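Local coordinates for protein nicotinate-nucleotide pyrophosphorylase (Pyrococcus furiosus, PDB 2I14) that probably catalyses ATP-dependent transfer of the phosphoribosyl group from phosphoribosyl pyrophosphate to nicotinate, giving nicotinate mononucleotide for NAD synthesis, at residues A[206-220]-A[233-245]. Numbering follows the deposited sequence.
Sequences EEVPRIALVDTFYDE and KKLFAVRLDTPSS. With ZN (zinc ion), chain H; PCP (1-alpha-pyrophosphoryl-2-alpha,3-alpha-dihydroxy-4-beta-cyclopentane-methanol-5-phosphate), chain I.
Leu213 lays its CD2 methyl over one face of the Arg239 guanidinium, while the diphosphate of the bound PCP stands at that group's edge, with Arg239 NH2 3.2 Å from PCP O3A. CG of Arg239 is anti to the backbone N (chi1 -161°) and the chain bends at chi3, which brings the charged end under the leucine methyl and sets its edge beside the ligand diphosphate. At the far end of the strands, the Phe236 ring has Ile211 CD1 at its edge and Pro209 CB obliquely beside CD2. Glu206 OE1 sits above one face of the Arg210 guanidinium, so that pair is held by charge alone; the same oxygen forms a salt bridge with Lys234 NZ (3.4 Å, weak as a hydrogen bond), so one carboxylate oxygen links Arg210 and Lys234. Arg210 also reaches Asp201 and the carbonyl of Glu205.

Strands 211-213 and 237-240 run parallel, Ile211 opposite Ala237 and Ala212 opposite Val238. Ala212 N bonds to Ala237 O, and Ala212 O receives Arg239 N at 3.0 Å.

Past the strand ends, Thr242 OG1 donates to Glu220 OE1 from above the carboxylate plane (3.0 Å), and Glu220 CB packs on Leu240 CD1. Arg321 of a third subunit pairs with both Glu220 and Asp215, probably offsetting the closeness of their carboxylates. A glutamine in place of Glu220 would probably leave that arginine with one fewer anionic mate and weaken the subunit contact. Asp241 OD2 binds zinc at 2.4 Å alongside His184; Asp215, also a residue of this zinc site, is not bound in this model, its OD1 lying 3.1 Å from the zinc.

This is a right-handed beta-alpha-beta crossover through helix 220-228, in the barrel-like domain of the quinolinate phosphoribosyltransferase family, with the zinc and diphosphate site at the C-terminal ends of its parallel strands.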
# COMPACT_ATOMS: atom_id res chain seq x y z
N GLU A 206 14.59 -31.11 42.70
CA GLU A 206 13.56 -31.86 41.99
C GLU A 206 12.34 -31.02 41.73
O GLU A 206 11.63 -31.24 40.75
CB GLU A 206 13.19 -33.12 42.77
CG GLU A 206 14.27 -34.20 42.71
CD GLU A 206 14.45 -34.80 41.31
OE1 GLU A 206 14.21 -34.10 40.30
OE2 GLU A 206 14.85 -35.99 41.21
N GLU A 207 12.10 -30.04 42.59
CA GLU A 207 10.95 -29.15 42.43
C GLU A 207 11.06 -28.26 41.19
O GLU A 207 10.10 -27.59 40.82
CB GLU A 207 10.80 -28.25 43.66
CG GLU A 207 10.99 -28.95 44.99
CD GLU A 207 10.63 -28.05 46.17
OE1 GLU A 207 11.12 -26.90 46.21
OE2 GLU A 207 9.86 -28.51 47.06
N VAL A 208 12.24 -28.25 40.57
CA VAL A 208 12.49 -27.42 39.39
C VAL A 208 12.15 -28.14 38.08
O VAL A 208 12.89 -29.04 37.66
CB VAL A 208 13.96 -26.96 39.33
CG1 VAL A 208 14.22 -26.18 38.07
CG2 VAL A 208 14.28 -26.12 40.55
N PRO A 209 11.05 -27.76 37.42
CA PRO A 209 10.66 -28.40 36.16
C PRO A 209 11.87 -28.48 35.28
O PRO A 209 12.69 -27.56 35.28
CB PRO A 209 9.60 -27.47 35.61
CG PRO A 209 8.96 -26.93 36.85
CD PRO A 209 10.15 -26.63 37.72
N ARG A 210 12.00 -29.56 34.54
CA ARG A 210 13.16 -29.71 33.68
C ARG A 210 12.83 -29.60 32.21
O ARG A 210 12.29 -30.52 31.60
CB ARG A 210 13.86 -31.04 34.00
CG ARG A 210 14.49 -31.03 35.38
CD ARG A 210 14.71 -32.42 35.94
NE ARG A 210 15.64 -32.41 37.07
CZ ARG A 210 15.43 -31.79 38.23
NH1 ARG A 210 14.32 -31.10 38.45
NH2 ARG A 210 16.36 -31.85 39.18
N ILE A 211 13.16 -28.44 31.65
CA ILE A 211 12.92 -28.16 30.25
C ILE A 211 14.28 -28.20 29.56
O ILE A 211 15.20 -27.51 29.97
CB ILE A 211 12.30 -26.76 30.05
CG1 ILE A 211 11.00 -26.64 30.87
CG2 ILE A 211 12.00 -26.53 28.57
CD1 ILE A 211 11.21 -26.28 32.33
N ALA A 212 14.39 -29.03 28.53
CA ALA A 212 15.64 -29.17 27.80
C ALA A 212 15.83 -28.13 26.70
O ALA A 212 14.94 -27.89 25.87
CB ALA A 212 15.73 -30.57 27.22
N LEU A 213 17.01 -27.52 26.68
CA LEU A 213 17.32 -26.53 25.67
C LEU A 213 17.80 -27.31 24.45
O LEU A 213 18.98 -27.66 24.33
CB LEU A 213 18.40 -25.58 26.20
CG LEU A 213 18.43 -24.16 25.62
CD1 LEU A 213 19.16 -24.15 24.29
CD2 LEU A 213 17.01 -23.66 25.46
N VAL A 214 16.86 -27.59 23.55
CA VAL A 214 17.11 -28.35 22.33
C VAL A 214 18.09 -27.75 21.32
O VAL A 214 19.28 -28.05 21.36
CB VAL A 214 15.80 -28.62 21.62
CG1 VAL A 214 16.06 -29.37 20.32
CG2 VAL A 214 14.89 -29.41 22.54
N ASP A 215 17.58 -26.93 20.41
CA ASP A 215 18.38 -26.27 19.38
C ASP A 215 19.73 -25.72 19.87
O ASP A 215 19.75 -24.74 20.59
CB ASP A 215 17.58 -25.12 18.77
CG ASP A 215 18.40 -24.27 17.80
OD1 ASP A 215 19.48 -23.76 18.21
OD2 ASP A 215 17.98 -24.11 16.64
N THR A 216 20.83 -26.34 19.45
CA THR A 216 22.16 -25.86 19.84
C THR A 216 23.17 -26.10 18.71
O THR A 216 23.82 -25.16 18.23
CB THR A 216 22.70 -26.55 21.13
OG1 THR A 216 21.75 -26.41 22.20
CG2 THR A 216 24.03 -25.92 21.55
N PHE A 217 23.29 -27.36 18.30
CA PHE A 217 24.21 -27.73 17.23
C PHE A 217 23.41 -28.48 16.16
O PHE A 217 23.54 -28.23 14.96
CB PHE A 217 25.31 -28.66 17.75
CG PHE A 217 26.12 -28.08 18.88
CD1 PHE A 217 26.85 -26.91 18.70
CD2 PHE A 217 26.17 -28.72 20.11
CE1 PHE A 217 27.61 -26.38 19.74
CE2 PHE A 217 26.92 -28.20 21.16
CZ PHE A 217 27.65 -27.03 20.97
N TYR A 218 22.59 -29.42 16.63
CA TYR A 218 21.76 -30.23 15.76
C TYR A 218 20.42 -29.52 15.59
O TYR A 218 20.14 -28.53 16.26
CB TYR A 218 21.52 -31.60 16.42
CG TYR A 218 22.78 -32.37 16.79
CD1 TYR A 218 23.83 -31.76 17.47
CD2 TYR A 218 22.89 -33.73 16.50
CE1 TYR A 218 24.97 -32.48 17.85
CE2 TYR A 218 24.02 -34.46 16.88
CZ TYR A 218 25.05 -33.84 17.55
OH TYR A 218 26.16 -34.57 17.93
N ASP A 219 19.58 -30.03 14.69
CA ASP A 219 18.27 -29.42 14.46
C ASP A 219 17.38 -29.68 15.68
O ASP A 219 17.60 -30.63 16.44
CB ASP A 219 17.62 -30.02 13.21
CG ASP A 219 16.39 -29.24 12.76
OD1 ASP A 219 16.52 -28.05 12.40
OD2 ASP A 219 15.28 -29.84 12.76
N GLU A 220 16.37 -28.84 15.88
CA GLU A 220 15.47 -29.00 17.02
C GLU A 220 14.83 -30.38 16.94
O GLU A 220 14.62 -31.04 17.95
CB GLU A 220 14.35 -27.95 17.02
CG GLU A 220 14.79 -26.50 16.97
CD GLU A 220 15.15 -26.03 15.57
OE1 GLU A 220 15.52 -24.85 15.40
OE2 GLU A 220 15.05 -26.84 14.63
N LYS A 233 10.67 -39.38 31.30
CA LYS A 233 9.58 -38.77 32.07
C LYS A 233 10.06 -37.70 33.04
O LYS A 233 9.30 -37.18 33.86
CB LYS A 233 8.79 -39.84 32.83
CG LYS A 233 7.67 -40.51 32.03
CD LYS A 233 6.58 -39.52 31.66
CE LYS A 233 5.41 -40.19 30.95
NZ LYS A 233 4.59 -41.03 31.86
N LYS A 234 11.35 -37.39 32.97
CA LYS A 234 11.94 -36.36 33.81
C LYS A 234 11.92 -35.07 32.99
O LYS A 234 12.05 -33.97 33.53
CB LYS A 234 13.39 -36.73 34.16
CG LYS A 234 13.54 -37.81 35.23
CD LYS A 234 13.49 -37.21 36.63
CE LYS A 234 12.15 -36.53 36.92
NZ LYS A 234 12.17 -35.81 38.22
N LEU A 235 11.74 -35.24 31.68
CA LEU A 235 11.70 -34.12 30.74
C LEU A 235 10.32 -33.49 30.74
O LEU A 235 9.43 -33.93 30.03
CB LEU A 235 12.04 -34.63 29.33
CG LEU A 235 12.12 -33.63 28.19
CD1 LEU A 235 13.20 -32.62 28.49
CD2 LEU A 235 12.42 -34.35 26.89
N PHE A 236 10.14 -32.46 31.56
CA PHE A 236 8.86 -31.78 31.65
C PHE A 236 8.46 -31.08 30.36
O PHE A 236 7.27 -31.05 30.01
CB PHE A 236 8.87 -30.74 32.76
CG PHE A 236 7.66 -29.86 32.75
CD1 PHE A 236 6.39 -30.42 32.72
CD2 PHE A 236 7.78 -28.48 32.73
CE1 PHE A 236 5.25 -29.62 32.67
CE2 PHE A 236 6.66 -27.67 32.68
CZ PHE A 236 5.39 -28.24 32.65
N ALA A 237 9.43 -30.49 29.67
CA ALA A 237 9.16 -29.79 28.43
C ALA A 237 10.41 -29.57 27.62
O ALA A 237 11.52 -29.74 28.12
CB ALA A 237 8.50 -28.45 28.73
N VAL A 238 10.22 -29.19 26.37
CA VAL A 238 11.34 -28.91 25.48
C VAL A 238 11.22 -27.44 25.09
O VAL A 238 10.12 -26.95 24.84
CB VAL A 238 11.28 -29.82 24.24
CG1 VAL A 238 11.77 -29.07 23.01
CG2 VAL A 238 12.14 -31.06 24.47
N ARG A 239 12.35 -26.73 25.05
CA ARG A 239 12.31 -25.31 24.68
C ARG A 239 12.80 -25.04 23.27
O ARG A 239 13.88 -25.50 22.88
CB ARG A 239 13.15 -24.47 25.65
CG ARG A 239 12.81 -22.98 25.63
CD ARG A 239 13.64 -22.17 26.63
NE ARG A 239 14.90 -21.70 26.04
CZ ARG A 239 15.80 -20.97 26.69
NH1 ARG A 239 15.61 -20.61 27.95
NH2 ARG A 239 16.90 -20.57 26.06
N LEU A 240 12.01 -24.31 22.50
CA LEU A 240 12.38 -23.94 21.14
C LEU A 240 12.60 -22.43 21.09
O LEU A 240 11.73 -21.64 21.49
CB LEU A 240 11.30 -24.33 20.14
CG LEU A 240 10.99 -25.81 19.98
CD1 LEU A 240 12.30 -26.60 19.85
CD2 LEU A 240 10.19 -26.29 21.19
N ASP A 241 13.78 -22.04 20.62
CA ASP A 241 14.15 -20.63 20.51
C ASP A 241 14.93 -20.45 19.22
O ASP A 241 15.96 -19.78 19.19
CB ASP A 241 15.00 -20.19 21.72
CG ASP A 241 16.33 -20.93 21.79
OD1 ASP A 241 17.29 -20.40 22.41
OD2 ASP A 241 16.42 -22.03 21.23
N THR A 242 14.43 -21.05 18.16
CA THR A 242 15.10 -20.96 16.87
C THR A 242 15.62 -19.55 16.55
O THR A 242 14.88 -18.57 16.66
CB THR A 242 14.16 -21.39 15.74
OG1 THR A 242 13.59 -22.65 16.07
CG2 THR A 242 14.92 -21.52 14.43
N PRO A 243 16.90 -19.44 16.19
CA PRO A 243 17.47 -18.13 15.86
C PRO A 243 16.73 -17.58 14.64
O PRO A 243 16.27 -18.34 13.79
CB PRO A 243 18.93 -18.45 15.55
CG PRO A 243 19.19 -19.63 16.44
CD PRO A 243 17.95 -20.47 16.26
N SER A 244 16.63 -16.26 14.55
CA SER A 244 15.94 -15.62 13.43
C SER A 244 16.43 -16.05 12.06
O SER A 244 15.64 -16.18 11.12
CB SER A 244 16.03 -14.11 13.56
OG SER A 244 15.33 -13.69 14.71
N SER A 245 17.73 -16.29 11.93
CA SER A 245 18.27 -16.71 10.66
C SER A 245 17.73 -18.09 10.32
O SER A 245 17.74 -18.49 9.16
CB SER A 245 19.80 -16.75 10.70
OG SER A 245 20.29 -17.64 11.69
ZN ZN H . 18.66 -21.90 20.49
C1 PCP I . 16.71 -15.12 24.96
C2 PCP I . 16.60 -14.32 26.28
C3 PCP I . 15.30 -14.84 26.94
C4 PCP I . 14.35 -15.14 25.76
C5 PCP I . 15.31 -15.58 24.70
CP PCP I . 13.45 -13.95 25.31
O1 PCP I . 17.52 -16.40 25.15
O2 PCP I . 17.73 -14.56 27.12
O3 PCP I . 15.49 -16.05 27.69
OP PCP I . 14.16 -12.74 24.85
P PCP I . 13.65 -11.81 23.61
O1P PCP I . 13.78 -10.40 24.05
O2P PCP I . 12.23 -12.19 23.35
O3P PCP I . 14.56 -12.11 22.47
PA PCP I . 17.86 -17.44 24.00
O1A PCP I . 18.51 -16.66 22.87
O2A PCP I . 16.54 -18.05 23.58
O3A PCP I . 18.82 -18.45 24.72
PB PCP I . 19.94 -18.38 25.79
O1B PCP I . 20.66 -19.68 25.93
O2B PCP I . 19.41 -18.07 27.10
O3B PCP I . 20.94 -17.33 25.46